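Local coordinates for protein alpha-1,3-glucanase (PDB 5ZRU) that probably hydrolyses alpha-1,3-glucan as a bacterial glycoside hydrolase of family 87, of which this chain is the catalytic unit, at residues G268-V273 against F301-G306; G275-S280 against T307-H312; A540-Y545 against Y567-G572; G549-N554 against N571-T576. One frame throughout, in Å; residues are numbered along the deposited sequence.

Contact 1: residues G268-V273 against F301-G306; sequences GISFRV and FMDNFG
Phe271 carries the apolar part of the pairing and touches two rings of 301-306. Its edge points at the face of Phe305 in a T-shaped stack, planes at 73°, with Phe271 CD2 3.7 Å from Phe305 CE2. Phe301 lies alongside it, rim to rim, with Phe271 CE2 3.6 Å from Phe301 CD1; Ile269 CD1 reaches Phe301 CE1 at 3.9 Å. Polar groups gather around Asp303. Ser270 OG, turned away from its own backbone N (chi1 166°), donates to the anti side of Asp303 OD2 at 2.5 Å. The Arg272 chain bends at chi2 and lays its guanidinium over the carboxylate, planes 11° apart. The salt bridge from Arg272 NH2 to Asp303 OD2 is therefore long, 3.7 Å, and works by charge alone. Arg272 NH1 instead bonds in its own plane to Asn304 OD1 at 2.9 Å, arriving above the amide's carbonyl plane, and a water links NH1 to Asp303 OD1. With an alanine in place of Arg272, Asp303 would probably lose its stacked positive charge and Asn304 OD1 its guanidinium donor. Parallel backbone bonds run from Phe271 N to Met302 O, 2.9 Å, and from Asn304 N to Phe271 O, 2.8 Å, on either side of the corner at Asp303. The chemistry implies a divided contact: aromatic packing closes one side, while the Asp303 carboxylate is held by a hydroxyl, a stacked charge and water on the other.

Contact 2: residues G275-S280 against T307-H312; sequences GQLDFS and TNSKVH. With ZN (zinc ion), chain F.
A zinc site bridges two parallel strands of the beta-helix here. Asp278 OD2 binds the zinc ion at 2.0 Å, His312 NE2 at 2.1 Å, and a water and His3 complete the coordination. His312 CG sits between its backbone N and carbonyl carbon (chi1 67°), which stands the imidazole up against the neighbouring strand. Ser280 CB lies over a ring face in a CH-pi contact, 3.4 Å from the His312 ring centroid, while the Asp278 carboxylate comes in at the ring edge with its plane turned 46° from it. Ser280 OG hydrogen-bonds the zinc-bound water, a second-shell tie to the metal. Away from the site, Ser309 OG does the work of a strand carbonyl: it accepts Leu277 N at 2.9 Å in a nearly straight bond (169°) and donates to Phe305 O. Without the Ser309 hydroxyl, as in an alanine, Leu277 N and Phe305 O are both likely to lose a hydrogen-bond partner. The extended Gln276 side chain carries NE2 to Asn308 O, 2.9 Å, with the oxygen in the amide plane. On the opposite face of the strands, Leu277 CD1 meets Val311 CG2 at 3.9 Å. Regular parallel bonds follow, such as Lys310 N to Leu277 O at 2.9 Å. Strand 277-285 pairs with strand 245-249 on its other side, strand 310-317 pairs onward with 340-342, and Leu277 packs on Phe271 and Phe279 on Ile269 of strand 269-273.

Contact 3: residues A540-Y545 against Y567-G572; sequences AAIYTY and YFIQNG
The rings of Tyr543 and Phe568 point the same way from neighbouring strands, their planes 21° from parallel but slid apart, with centroids 5.8 Å from each other. They barely overlap and meet through Tyr543 CD1 and Phe568 CD2, 3.8 Å apart. Phe568 O lies at the edge of the tyrosine ring, near its plane, and His537 meets both rings. The Tyr543 hydroxyl hydrogen-bonds Ser534 OG. On the opposite face of the strands Tyr567 runs alongside Ile542, the isoleucine CD1 lying 4.0 Å from CD1 of the tyrosine ring. Ile569 crosses this side: both its torsions are near -60° (chi1 -50°), and the bent chain brings CD1 against both Ile542 CG2, 3.9 Å off, and Thr544 CG2, 3.8 Å off. The threonine is split in its roles. Its methyl packs on Ile569, while its OG1, between the backbone N and carbonyl carbon, accepts Gln570 N at 2.9 Å and hydrogen-bonds Thr546 O as well. This hydroxyl continues the pairing after the backbone bonds, which run from Phe568 N to Ile542 O at 2.9 Å and from Thr544 N to Phe568 O at 3.0 Å. Short parallel strands paired coil on coil, with Ile542 packed on Phe553 and Leu556 of the next face, form a parallel beta-helix, consistent with the pectate-lyase-like clan of this domain.

Contact 4: residues G549-N554 against N571-T576; sequences GSATFN and NGFNLT
Phe573 and Gly549 fit flat against each other. The phenylalanine CG points opposite its backbone N (chi1 -169°), which slides the ring along the neighbouring strand so that Gly549 O and Ser550 N lie over one face, off-centre; Gly549 O is 3.6 Å from Phe573 CG. A CB on Gly549 would probably collide with Phe573 CE2, and the backbone there is one that only glycine adopts comfortably. Ala551 CB touches the same ring, 4.0 Å from Phe573 CZ. Further along, Leu575 has an extended first torsion (chi1 178°) and swings CD1 across to Phe553 CE1, 3.6 Å away. Thr552 and Thr576 share one conformation, with OG1 opposite the carbonyl carbon (chi1 -61° in both), and stand alongside each other on the other face of the strands. On that face too, Asn574 turns OD1 back toward Ser550 OG, a weak 3.5 Å contact, and a water that accepts Gly549 N lies within bonding distance of the same OD1. The backbone bonds are regular and parallel: Asn574 N to Gly549 O at 2.9 Å, Thr576 N to Ala551 O at 3.0 Å and, shortest, Phe553 N to Thr576 O at 2.7 Å. Phe553 stacks on Phe515 of the preceding coil. Parallel strands paired in register from coil to coil define a parallel beta-helix, here at its C-terminal end; the Phe553-Phe515 stack follows that repeat.

Overall arrangement
Contacts 1 and 2 lie toward one end of the beta-helix and contacts 3 and 4 at its C-terminal end, with centres of contacts 1 and 3 about 44 Å apart. Each pair joins two faces of the same coils. Contacts 1 and 2, centres about 10 Å apart, alternate along the chain and touch through Ile269 CD1 and Phe279 CZ, 3.5 Å. Contacts 3 and 4, centres about 9 Å apart, share Asn571 and Gly572, and Ile542 CD1 packs on Phe553 CZ at 3.5 Å. Contact 2 binds the zinc ion, about 12 Å from the Phe271 side chain. Contacts 3 and 4 hold no metal ligand; the Phe553 side chain is about 11 Å from a bound calcium ion.

Contact 1: residues G268-V273 against F301-G306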
loop_
_atom_site.group_PDB
_atom_site.type_symbol
_atom_site.label_atom_id
_atom_site.label_comp_id
_atom_site.label_asym_id
_atom_site.label_seq_id
_atom_site.Cartn_x
_atom_site.Cartn_y
_atom_site.Cartn_z
ATOM N N GLY A 268 0.231 16.725 4.569
ATOM C CA GLY A 268 0.589 16.234 3.253
ATOM C C GLY A 268 1.119 17.352 2.370
ATOM O O GLY A 268 1.178 18.524 2.755
ATOM N N ILE A 269 1.527 16.970 1.163
ATOM C CA ILE A 269 2.156 17.883 0.210
ATOM C C ILE A 269 1.247 18.070 -0.996
ATOM O O ILE A 269 0.814 17.087 -1.612
ATOM C CB ILE A 269 3.537 17.363 -0.228
ATOM C CG1 ILE A 269 4.512 17.428 0.951
ATOM C CG2 ILE A 269 4.067 18.179 -1.406
ATOM C CD1 ILE A 269 5.919 16.848 0.626
ATOM N N SER A 270 0.974 19.327 -1.349
ATOM C CA SER A 270 0.218 19.645 -2.552
ATOM C C SER A 270 1.174 20.267 -3.556
ATOM O O SER A 270 1.716 21.349 -3.306
ATOM C CB SER A 270 -0.943 20.603 -2.255
ATOM O OG SER A 270 -1.463 21.163 -3.460
ATOM N N PHE A 271 1.388 19.583 -4.682
ATOM C CA PHE A 271 2.228 20.103 -5.760
ATOM C C PHE A 271 1.395 20.935 -6.726
ATOM O O PHE A 271 0.320 20.503 -7.159
ATOM C CB PHE A 271 2.888 18.973 -6.551
ATOM C CG PHE A 271 3.922 18.177 -5.790
ATOM C CD1 PHE A 271 5.054 18.784 -5.261
ATOM C CD2 PHE A 271 3.789 16.797 -5.679
ATOM C CE1 PHE A 271 6.017 18.039 -4.604
ATOM C CE2 PHE A 271 4.742 16.042 -5.017
ATOM C CZ PHE A 271 5.859 16.666 -4.476
ATOM N N ARG A 272 1.908 22.107 -7.091
ATOM C CA ARG A 272 1.352 22.924 -8.175
ATOM C C ARG A 272 2.472 23.155 -9.187
ATOM O O ARG A 272 3.042 24.248 -9.278
ATOM C CB ARG A 272 0.771 24.250 -7.647
ATOM C CG ARG A 272 -0.349 24.074 -6.634
ATOM C CD ARG A 272 -1.577 23.436 -7.265
ATOM N NE ARG A 272 -2.666 23.284 -6.302
ATOM C CZ ARG A 272 -3.817 22.669 -6.562
ATOM N NH1 ARG A 272 -4.033 22.135 -7.760
ATOM N NH2 ARG A 272 -4.753 22.584 -5.622
ATOM N N VAL A 273 2.806 22.095 -9.918
ATOM C CA VAL A 273 3.978 22.035 -10.784
ATOM C C VAL A 273 3.507 21.749 -12.208
ATOM O O VAL A 273 2.689 20.847 -12.424
ATOM C CB VAL A 273 4.958 20.944 -10.306
ATOM C CG1 VAL A 273 6.091 20.734 -11.312
ATOM C CG2 VAL A 273 5.511 21.288 -8.909
ATOM N N PHE A 301 1.077 12.962 -1.088
ATOM C CA PHE A 301 1.402 13.796 -2.241
ATOM C C PHE A 301 0.138 13.993 -3.067
ATOM O O PHE A 301 -0.554 13.017 -3.366
ATOM C CB PHE A 301 2.490 13.147 -3.110
ATOM C CG PHE A 301 3.776 12.871 -2.383
ATOM C CD1 PHE A 301 4.720 13.871 -2.205
ATOM C CD2 PHE A 301 4.052 11.602 -1.894
ATOM C CE1 PHE A 301 5.921 13.608 -1.550
ATOM C CE2 PHE A 301 5.251 11.330 -1.241
ATOM C CZ PHE A 301 6.183 12.337 -1.063
ATOM N N MET A 302 -0.136 15.239 -3.470
ATOM C CA MET A 302 -1.417 15.604 -4.068
ATOM C C MET A 302 -1.243 16.582 -5.222
ATOM O O MET A 302 -0.255 17.314 -5.296
ATOM C CB MET A 302 -2.348 16.272 -3.044
ATOM C CG MET A 302 -2.752 15.408 -1.888
ATOM S SD MET A 302 -3.668 16.378 -0.659
ATOM C CE MET A 302 -2.339 17.015 0.382
ATOM N N ASP A 303 -2.241 16.571 -6.117
ATOM C CA ASP A 303 -2.555 17.607 -7.111
ATOM C C ASP A 303 -1.704 17.520 -8.383
ATOM O O ASP A 303 -1.789 16.506 -9.084
ATOM C CB ASP A 303 -2.508 18.984 -6.446
ATOM C CG ASP A 303 -3.563 19.108 -5.363
ATOM O OD1 ASP A 303 -4.728 18.741 -5.644
ATOM O OD2 ASP A 303 -3.239 19.533 -4.237
ATOM N N ASN A 304 -0.909 18.550 -8.724
ATOM C CA ASN A 304 -0.361 18.702 -10.084
ATOM C C ASN A 304 1.104 18.260 -10.154
ATOM O O ASN A 304 1.999 18.984 -9.714
ATOM C CB ASN A 304 -0.482 20.148 -10.566
ATOM C CG ASN A 304 -1.891 20.682 -10.476
ATOM O OD1 ASN A 304 -2.126 21.725 -9.866
ATOM N ND2 ASN A 304 -2.833 19.992 -11.099
ATOM N N PHE A 305 1.356 17.111 -10.775
ATOM C CA PHE A 305 2.684 16.509 -10.757
ATOM C C PHE A 305 3.495 16.781 -12.030
ATOM O O PHE A 305 4.642 16.342 -12.118
ATOM C CB PHE A 305 2.578 14.993 -10.531
ATOM C CG PHE A 305 2.193 14.577 -9.117
ATOM C CD1 PHE A 305 0.911 14.787 -8.630
ATOM C CD2 PHE A 305 3.112 13.919 -8.300
ATOM C CE1 PHE A 305 0.548 14.377 -7.342
ATOM C CE2 PHE A 305 2.758 13.493 -7.007
ATOM C CZ PHE A 305 1.475 13.724 -6.531
ATOM N N GLY A 306 2.940 17.481 -13.014
ATOM C CA GLY A 306 3.751 17.895 -14.156
ATOM C C GLY A 306 4.068 16.778 -15.142
ATOM O O GLY A 306 3.339 15.791 -15.264
HETATM O O HOH W 1 -6.120 19.923 -7.690
HETATM O O HOH W 2 0.839 19.187 -13.811
#

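Contact 2: residues G275-S280 against T307-H312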
loop_
_atom_site.group_PDB
_atom_site.type_symbol
_atom_site.label_atom_id
_atom_site.label_comp_id
_atom_site.label_asym_id
_atom_site.label_seq_id
_atom_site.Cartn_x
_atom_site.Cartn_y
_atom_site.Cartn_z
ATOM N N GLY A 275 6.056 21.732 -14.902
ATOM C CA GLY A 275 7.150 21.066 -15.568
ATOM C C GLY A 275 7.553 19.811 -14.825
ATOM O O GLY A 275 6.722 18.937 -14.583
ATOM N N GLN A 276 8.817 19.712 -14.438
ATOM C CA GLN A 276 9.355 18.483 -13.877
ATOM C C GLN A 276 9.691 18.689 -12.409
ATOM O O GLN A 276 10.511 19.550 -12.067
ATOM C CB GLN A 276 10.594 18.029 -14.642
ATOM C CG GLN A 276 11.213 16.768 -14.079
ATOM C CD GLN A 276 12.474 16.383 -14.811
ATOM O OE1 GLN A 276 13.443 17.140 -14.834
ATOM N NE2 GLN A 276 12.460 15.215 -15.441
ATOM N N LEU A 277 9.071 17.896 -11.548
ATOM C CA LEU A 277 9.497 17.850 -10.161
ATOM C C LEU A 277 10.264 16.556 -9.924
ATOM O O LEU A 277 10.009 15.535 -10.570
ATOM C CB LEU A 277 8.305 17.969 -9.208
ATOM C CG LEU A 277 7.257 16.866 -9.117
ATOM C CD1 LEU A 277 7.666 15.837 -8.075
ATOM C CD2 LEU A 277 5.884 17.464 -8.768
ATOM N N ASP A 278 11.235 16.621 -9.015
ATOM C CA ASP A 278 11.992 15.452 -8.578
ATOM C C ASP A 278 12.062 15.537 -7.063
ATOM O O ASP A 278 12.676 16.461 -6.518
ATOM C CB ASP A 278 13.399 15.407 -9.187
ATOM C CG ASP A 278 14.124 14.104 -8.863
ATOM O OD1 ASP A 278 13.811 13.079 -9.486
ATOM O OD2 ASP A 278 14.976 14.087 -7.956
ATOM N N PHE A 279 11.399 14.602 -6.388
ATOM C CA PHE A 279 11.245 14.637 -4.939
ATOM C C PHE A 279 11.737 13.299 -4.420
ATOM O O PHE A 279 11.253 12.256 -4.869
ATOM C CB PHE A 279 9.770 14.875 -4.569
ATOM C CG PHE A 279 9.529 15.116 -3.110
ATOM C CD1 PHE A 279 9.569 14.067 -2.198
ATOM C CD2 PHE A 279 9.221 16.396 -2.650
ATOM C CE1 PHE A 279 9.340 14.291 -0.837
ATOM C CE2 PHE A 279 8.989 16.626 -1.288
ATOM C CZ PHE A 279 9.051 15.575 -0.392
ATOM N N SER A 280 12.692 13.314 -3.486
ATOM C CA SER A 280 13.298 12.037 -3.134
ATOM C C SER A 280 13.898 12.063 -1.740
ATOM O O SER A 280 14.202 13.123 -1.185
ATOM C CB SER A 280 14.390 11.634 -4.136
ATOM O OG SER A 280 15.492 12.531 -4.098
ATOM N N THR A 307 5.192 16.941 -15.847
ATOM C CA THR A 307 5.570 16.085 -16.968
ATOM C C THR A 307 6.955 15.485 -16.742
ATOM O O THR A 307 7.918 16.215 -16.476
ATOM C CB THR A 307 5.547 16.876 -18.288
ATOM O OG1 THR A 307 4.202 17.257 -18.590
ATOM C CG2 THR A 307 6.093 16.038 -19.441
ATOM N N ASN A 308 7.048 14.157 -16.873
ATOM C CA ASN A 308 8.270 13.386 -16.608
ATOM C C ASN A 308 8.832 13.650 -15.217
ATOM O O ASN A 308 10.048 13.677 -15.016
ATOM C CB ASN A 308 9.341 13.643 -17.673
ATOM C CG ASN A 308 9.017 12.968 -18.975
ATOM O OD1 ASN A 308 8.123 12.125 -19.027
ATOM N ND2 ASN A 308 9.738 13.325 -20.036
ATOM N N SER A 309 7.945 13.820 -14.241
ATOM C CA SER A 309 8.393 14.002 -12.867
ATOM C C SER A 309 8.726 12.659 -12.222
ATOM O O SER A 309 8.358 11.594 -12.714
ATOM C CB SER A 309 7.335 14.740 -12.048
ATOM O OG SER A 309 7.127 16.054 -12.560
ATOM N N LYS A 310 9.468 12.720 -11.117
ATOM C CA LYS A 310 9.754 11.532 -10.328
ATOM C C LYS A 310 9.561 11.843 -8.856
ATOM O O LYS A 310 10.040 12.872 -8.372
ATOM C CB LYS A 310 11.188 11.034 -10.537
ATOM C CG LYS A 310 11.560 10.623 -11.937
ATOM C CD LYS A 310 12.655 9.557 -11.866
ATOM C CE LYS A 310 12.959 8.950 -13.228
ATOM N NZ LYS A 310 13.800 9.841 -14.065
ATOM N N VAL A 311 8.871 10.955 -8.150
ATOM C CA VAL A 311 8.925 10.898 -6.694
ATOM C C VAL A 311 9.509 9.532 -6.379
ATOM O O VAL A 311 8.896 8.505 -6.698
ATOM C CB VAL A 311 7.552 11.091 -6.030
ATOM C CG1 VAL A 311 7.702 11.134 -4.493
ATOM C CG2 VAL A 311 6.869 12.352 -6.551
ATOM N N HIS A 312 10.710 9.499 -5.804
ATOM C CA HIS A 312 11.407 8.231 -5.700
ATOM C C HIS A 312 12.172 8.145 -4.389
ATOM O O HIS A 312 12.553 9.159 -3.804
ATOM C CB HIS A 312 12.356 8.030 -6.897
ATOM C CG HIS A 312 13.513 8.982 -6.933
ATOM N ND1 HIS A 312 14.713 8.718 -6.306
ATOM C CD2 HIS A 312 13.666 10.182 -7.549
ATOM C CE1 HIS A 312 15.554 9.711 -6.530
ATOM N NE2 HIS A 312 14.945 10.612 -7.282
HETATM ZN ZN ZN F . 15.886 12.297 -8.071
HETATM O O HOH W 3 17.366 12.659 -6.595
#

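Contact 3: residues A540-Y545 against Y567-G572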
loop_
_atom_site.group_PDB
_atom_site.type_symbol
_atom_site.label_atom_id
_atom_site.label_comp_id
_atom_site.label_asym_id
_atom_site.label_seq_id
_atom_site.Cartn_x
_atom_site.Cartn_y
_atom_site.Cartn_z
ATOM N N ALA A 540 -13.660 -22.149 -6.103
ATOM C CA ALA A 540 -13.308 -22.788 -7.361
ATOM C C ALA A 540 -12.084 -22.136 -8.004
ATOM O O ALA A 540 -11.631 -21.059 -7.608
ATOM C CB ALA A 540 -14.486 -22.729 -8.338
ATOM N N ALA A 541 -11.571 -22.801 -9.043
ATOM C CA ALA A 541 -10.549 -22.180 -9.884
ATOM C C ALA A 541 -11.120 -21.004 -10.668
ATOM O O ALA A 541 -10.508 -19.932 -10.735
ATOM C CB ALA A 541 -9.955 -23.208 -10.842
ATOM N N ILE A 542 -12.278 -21.196 -11.300
ATOM C CA ILE A 542 -12.930 -20.156 -12.086
ATOM C C ILE A 542 -14.398 -20.112 -11.695
ATOM O O ILE A 542 -15.060 -21.154 -11.643
ATOM C CB ILE A 542 -12.786 -20.402 -13.600
ATOM C CG1 ILE A 542 -11.306 -20.566 -13.972
ATOM C CG2 ILE A 542 -13.434 -19.274 -14.389
ATOM C CD1 ILE A 542 -11.078 -21.077 -15.410
ATOM N N TYR A 543 -14.911 -18.904 -11.489
ATOM C CA TYR A 543 -16.245 -18.658 -10.955
ATOM C C TYR A 543 -16.890 -17.532 -11.740
ATOM O O TYR A 543 -16.274 -16.484 -11.925
ATOM C CB TYR A 543 -16.132 -18.290 -9.464
ATOM C CG TYR A 543 -17.374 -17.767 -8.774
ATOM C CD1 TYR A 543 -18.582 -18.456 -8.832
ATOM C CD2 TYR A 543 -17.310 -16.615 -7.995
ATOM C CE1 TYR A 543 -19.716 -17.977 -8.161
ATOM C CE2 TYR A 543 -18.423 -16.137 -7.322
ATOM C CZ TYR A 543 -19.620 -16.823 -7.407
ATOM O OH TYR A 543 -20.710 -16.348 -6.717
ATOM N N THR A 544 -18.122 -17.733 -12.210
ATOM C CA THR A 544 -18.907 -16.609 -12.694
ATOM C C THR A 544 -20.272 -16.623 -12.022
ATOM O O THR A 544 -20.818 -17.681 -11.689
ATOM C CB THR A 544 -19.079 -16.593 -14.234
ATOM O OG1 THR A 544 -20.191 -17.413 -14.610
ATOM C CG2 THR A 544 -17.791 -17.070 -14.961
ATOM N N TYR A 545 -20.791 -15.427 -11.776
ATOM C CA TYR A 545 -22.163 -15.234 -11.323
ATOM C C TYR A 545 -22.905 -14.325 -12.298
ATOM O O TYR A 545 -23.827 -13.601 -11.920
ATOM C CB TYR A 545 -22.208 -14.694 -9.890
ATOM C CG TYR A 545 -21.454 -13.406 -9.660
ATOM C CD1 TYR A 545 -20.065 -13.409 -9.503
ATOM C CD2 TYR A 545 -22.124 -12.189 -9.566
ATOM C CE1 TYR A 545 -19.365 -12.234 -9.295
ATOM C CE2 TYR A 545 -21.427 -10.999 -9.347
ATOM C CZ TYR A 545 -20.045 -11.035 -9.208
ATOM O OH TYR A 545 -19.335 -9.874 -8.997
ATOM N N TYR A 567 -14.605 -25.664 -11.942
ATOM C CA TYR A 567 -15.242 -24.432 -12.376
ATOM C C TYR A 567 -16.659 -24.378 -11.843
ATOM O O TYR A 567 -17.301 -25.408 -11.631
ATOM C CB TYR A 567 -15.307 -24.306 -13.896
ATOM C CG TYR A 567 -14.228 -25.044 -14.609
ATOM C CD1 TYR A 567 -12.934 -24.561 -14.610
ATOM C CD2 TYR A 567 -14.497 -26.225 -15.285
ATOM C CE1 TYR A 567 -11.931 -25.238 -15.253
ATOM C CE2 TYR A 567 -13.507 -26.907 -15.943
ATOM C CZ TYR A 567 -12.220 -26.407 -15.929
ATOM O OH TYR A 567 -11.207 -27.073 -16.585
ATOM N N PHE A 568 -17.143 -23.158 -11.649
ATOM C CA PHE A 568 -18.515 -22.918 -11.203
ATOM C C PHE A 568 -19.005 -21.743 -12.043
ATOM O O PHE A 568 -18.818 -20.580 -11.672
ATOM C CB PHE A 568 -18.569 -22.635 -9.711
ATOM C CG PHE A 568 -19.963 -22.513 -9.168
ATOM C CD1 PHE A 568 -21.022 -23.150 -9.790
ATOM C CD2 PHE A 568 -20.217 -21.744 -8.048
ATOM C CE1 PHE A 568 -22.313 -23.030 -9.293
ATOM C CE2 PHE A 568 -21.505 -21.624 -7.543
ATOM C CZ PHE A 568 -22.551 -22.267 -8.164
ATOM N N ILE A 569 -19.617 -22.060 -13.180
ATOM C CA ILE A 569 -19.926 -21.090 -14.227
ATOM C C ILE A 569 -21.437 -20.971 -14.349
ATOM O O ILE A 569 -22.136 -21.979 -14.488
ATOM C CB ILE A 569 -19.314 -21.513 -15.576
ATOM C CG1 ILE A 569 -17.833 -21.870 -15.414
ATOM C CG2 ILE A 569 -19.520 -20.433 -16.621
ATOM C CD1 ILE A 569 -16.987 -20.742 -14.864
ATOM N N GLN A 570 -21.938 -19.745 -14.321
ATOM C CA GLN A 570 -23.366 -19.539 -14.506
ATOM C C GLN A 570 -23.746 -19.803 -15.957
ATOM O O GLN A 570 -23.010 -19.450 -16.884
ATOM C CB GLN A 570 -23.755 -18.120 -14.101
ATOM C CG GLN A 570 -25.237 -17.825 -14.227
ATOM C CD GLN A 570 -25.620 -16.531 -13.536
ATOM O OE1 GLN A 570 -25.164 -16.250 -12.428
ATOM N NE2 GLN A 570 -26.451 -15.734 -14.190
ATOM N N ASN A 571 -24.896 -20.446 -16.153
ATOM C CA ASN A 571 -25.310 -20.821 -17.498
ATOM C C ASN A 571 -25.377 -19.595 -18.402
ATOM O O ASN A 571 -25.940 -18.559 -18.031
ATOM C CB ASN A 571 -26.666 -21.528 -17.450
ATOM C CG ASN A 571 -27.009 -22.225 -18.759
ATOM O OD1 ASN A 571 -26.222 -22.227 -19.707
ATOM N ND2 ASN A 571 -28.187 -22.841 -18.806
ATOM N N GLY A 572 -24.809 -19.722 -19.601
ATOM C CA GLY A 572 -24.750 -18.649 -20.570
ATOM C C GLY A 572 -23.354 -18.086 -20.771
ATOM O O GLY A 572 -23.046 -17.595 -21.865
#

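Contact 4: residues G549-N554 against N571-T576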
loop_
_atom_site.group_PDB
_atom_site.type_symbol
_atom_site.label_atom_id
_atom_site.label_comp_id
_atom_site.label_asym_id
_atom_site.label_seq_id
_atom_site.Cartn_x
_atom_site.Cartn_y
_atom_site.Cartn_z
ATOM N N GLY A 549 -21.058 -13.125 -20.834
ATOM C CA GLY A 549 -19.629 -12.914 -20.948
ATOM C C GLY A 549 -18.926 -14.101 -21.558
ATOM O O GLY A 549 -19.485 -15.183 -21.714
ATOM N N SER A 550 -17.662 -13.866 -21.900
ATOM C CA SER A 550 -16.779 -14.888 -22.441
ATOM C C SER A 550 -15.399 -14.706 -21.832
ATOM O O SER A 550 -15.024 -13.597 -21.436
ATOM C CB SER A 550 -16.664 -14.802 -23.975
ATOM O OG SER A 550 -17.943 -14.716 -24.582
ATOM N N ALA A 551 -14.649 -15.800 -21.772
ATOM C CA ALA A 551 -13.244 -15.760 -21.375
ATOM C C ALA A 551 -12.547 -16.980 -21.959
ATOM O O ALA A 551 -13.128 -18.066 -22.005
ATOM C CB ALA A 551 -13.080 -15.738 -19.851
ATOM N N THR A 552 -11.300 -16.798 -22.390
ATOM C CA THR A 552 -10.517 -17.862 -23.004
ATOM C C THR A 552 -9.264 -18.104 -22.180
ATOM O O THR A 552 -8.525 -17.160 -21.875
ATOM C CB THR A 552 -10.136 -17.506 -24.445
ATOM O OG1 THR A 552 -11.327 -17.327 -25.217
ATOM C CG2 THR A 552 -9.290 -18.617 -25.065
ATOM N N PHE A 553 -9.042 -19.360 -21.808
ATOM C CA PHE A 553 -7.846 -19.789 -21.100
ATOM C C PHE A 553 -7.015 -20.663 -22.028
ATOM O O PHE A 553 -7.546 -21.592 -22.648
ATOM C CB PHE A 553 -8.207 -20.571 -19.835
ATOM C CG PHE A 553 -8.711 -19.710 -18.705
ATOM C CD1 PHE A 553 -9.966 -19.128 -18.763
ATOM C CD2 PHE A 553 -7.929 -19.501 -17.582
ATOM C CE1 PHE A 553 -10.439 -18.333 -17.722
ATOM C CE2 PHE A 553 -8.391 -18.708 -16.529
ATOM C CZ PHE A 553 -9.645 -18.128 -16.600
ATOM N N ASN A 554 -5.725 -20.352 -22.136
ATOM C CA ASN A 554 -4.751 -21.195 -22.816
ATOM C C ASN A 554 -3.703 -21.618 -21.799
ATOM O O ASN A 554 -3.162 -20.771 -21.085
ATOM C CB ASN A 554 -4.081 -20.451 -23.978
ATOM C CG ASN A 554 -5.072 -20.009 -25.043
ATOM O OD1 ASN A 554 -5.512 -20.816 -25.856
ATOM N ND2 ASN A 554 -5.425 -18.724 -25.044
ATOM N N ASN A 571 -24.896 -20.446 -16.153
ATOM C CA ASN A 571 -25.310 -20.821 -17.498
ATOM C C ASN A 571 -25.377 -19.595 -18.402
ATOM O O ASN A 571 -25.940 -18.559 -18.031
ATOM C CB ASN A 571 -26.666 -21.528 -17.450
ATOM C CG ASN A 571 -27.009 -22.225 -18.759
ATOM O OD1 ASN A 571 -26.222 -22.227 -19.707
ATOM N ND2 ASN A 571 -28.187 -22.841 -18.806
ATOM N N GLY A 572 -24.809 -19.722 -19.601
ATOM C CA GLY A 572 -24.750 -18.649 -20.570
ATOM C C GLY A 572 -23.354 -18.086 -20.771
ATOM O O GLY A 572 -23.046 -17.595 -21.865
ATOM N N PHE A 573 -22.512 -18.145 -19.740
ATOM C CA PHE A 573 -21.146 -17.644 -19.853
ATOM C C PHE A 573 -20.316 -18.596 -20.708
ATOM O O PHE A 573 -20.310 -19.808 -20.470
ATOM C CB PHE A 573 -20.530 -17.493 -18.459
ATOM C CG PHE A 573 -19.232 -16.741 -18.446
ATOM C CD1 PHE A 573 -18.036 -17.388 -18.726
ATOM C CD2 PHE A 573 -19.207 -15.383 -18.145
ATOM C CE1 PHE A 573 -16.835 -16.692 -18.720
ATOM C CE2 PHE A 573 -18.011 -14.687 -18.133
ATOM C CZ PHE A 573 -16.828 -15.340 -18.421
ATOM N N ASN A 574 -19.607 -18.039 -21.695
ATOM C CA ASN A 574 -18.838 -18.814 -22.671
ATOM C C ASN A 574 -17.388 -18.916 -22.205
ATOM O O ASN A 574 -16.582 -18.017 -22.449
ATOM C CB ASN A 574 -18.918 -18.163 -24.047
ATOM C CG ASN A 574 -20.344 -17.880 -24.480
ATOM O OD1 ASN A 574 -20.791 -16.724 -24.479
ATOM N ND2 ASN A 574 -21.068 -18.928 -24.854
ATOM N N LEU A 575 -17.046 -20.024 -21.559
ATOM C CA LEU A 575 -15.700 -20.260 -21.046
ATOM C C LEU A 575 -15.004 -21.276 -21.940
ATOM O O LEU A 575 -15.503 -22.389 -22.119
ATOM C CB LEU A 575 -15.739 -20.757 -19.600
ATOM C CG LEU A 575 -14.413 -21.099 -18.907
ATOM C CD1 LEU A 575 -13.554 -19.855 -18.666
ATOM C CD2 LEU A 575 -14.650 -21.866 -17.605
ATOM N N THR A 576 -13.863 -20.888 -22.503
ATOM C CA THR A 576 -13.027 -21.772 -23.308
ATOM C C THR A 576 -11.759 -22.076 -22.524
ATOM O O THR A 576 -11.113 -21.155 -22.017
ATOM C CB THR A 576 -12.664 -21.116 -24.641
ATOM O OG1 THR A 576 -13.856 -20.853 -25.392
ATOM C CG2 THR A 576 -11.734 -22.020 -25.443
HETATM O O HOH W 4 -22.486 -14.969 -22.774
#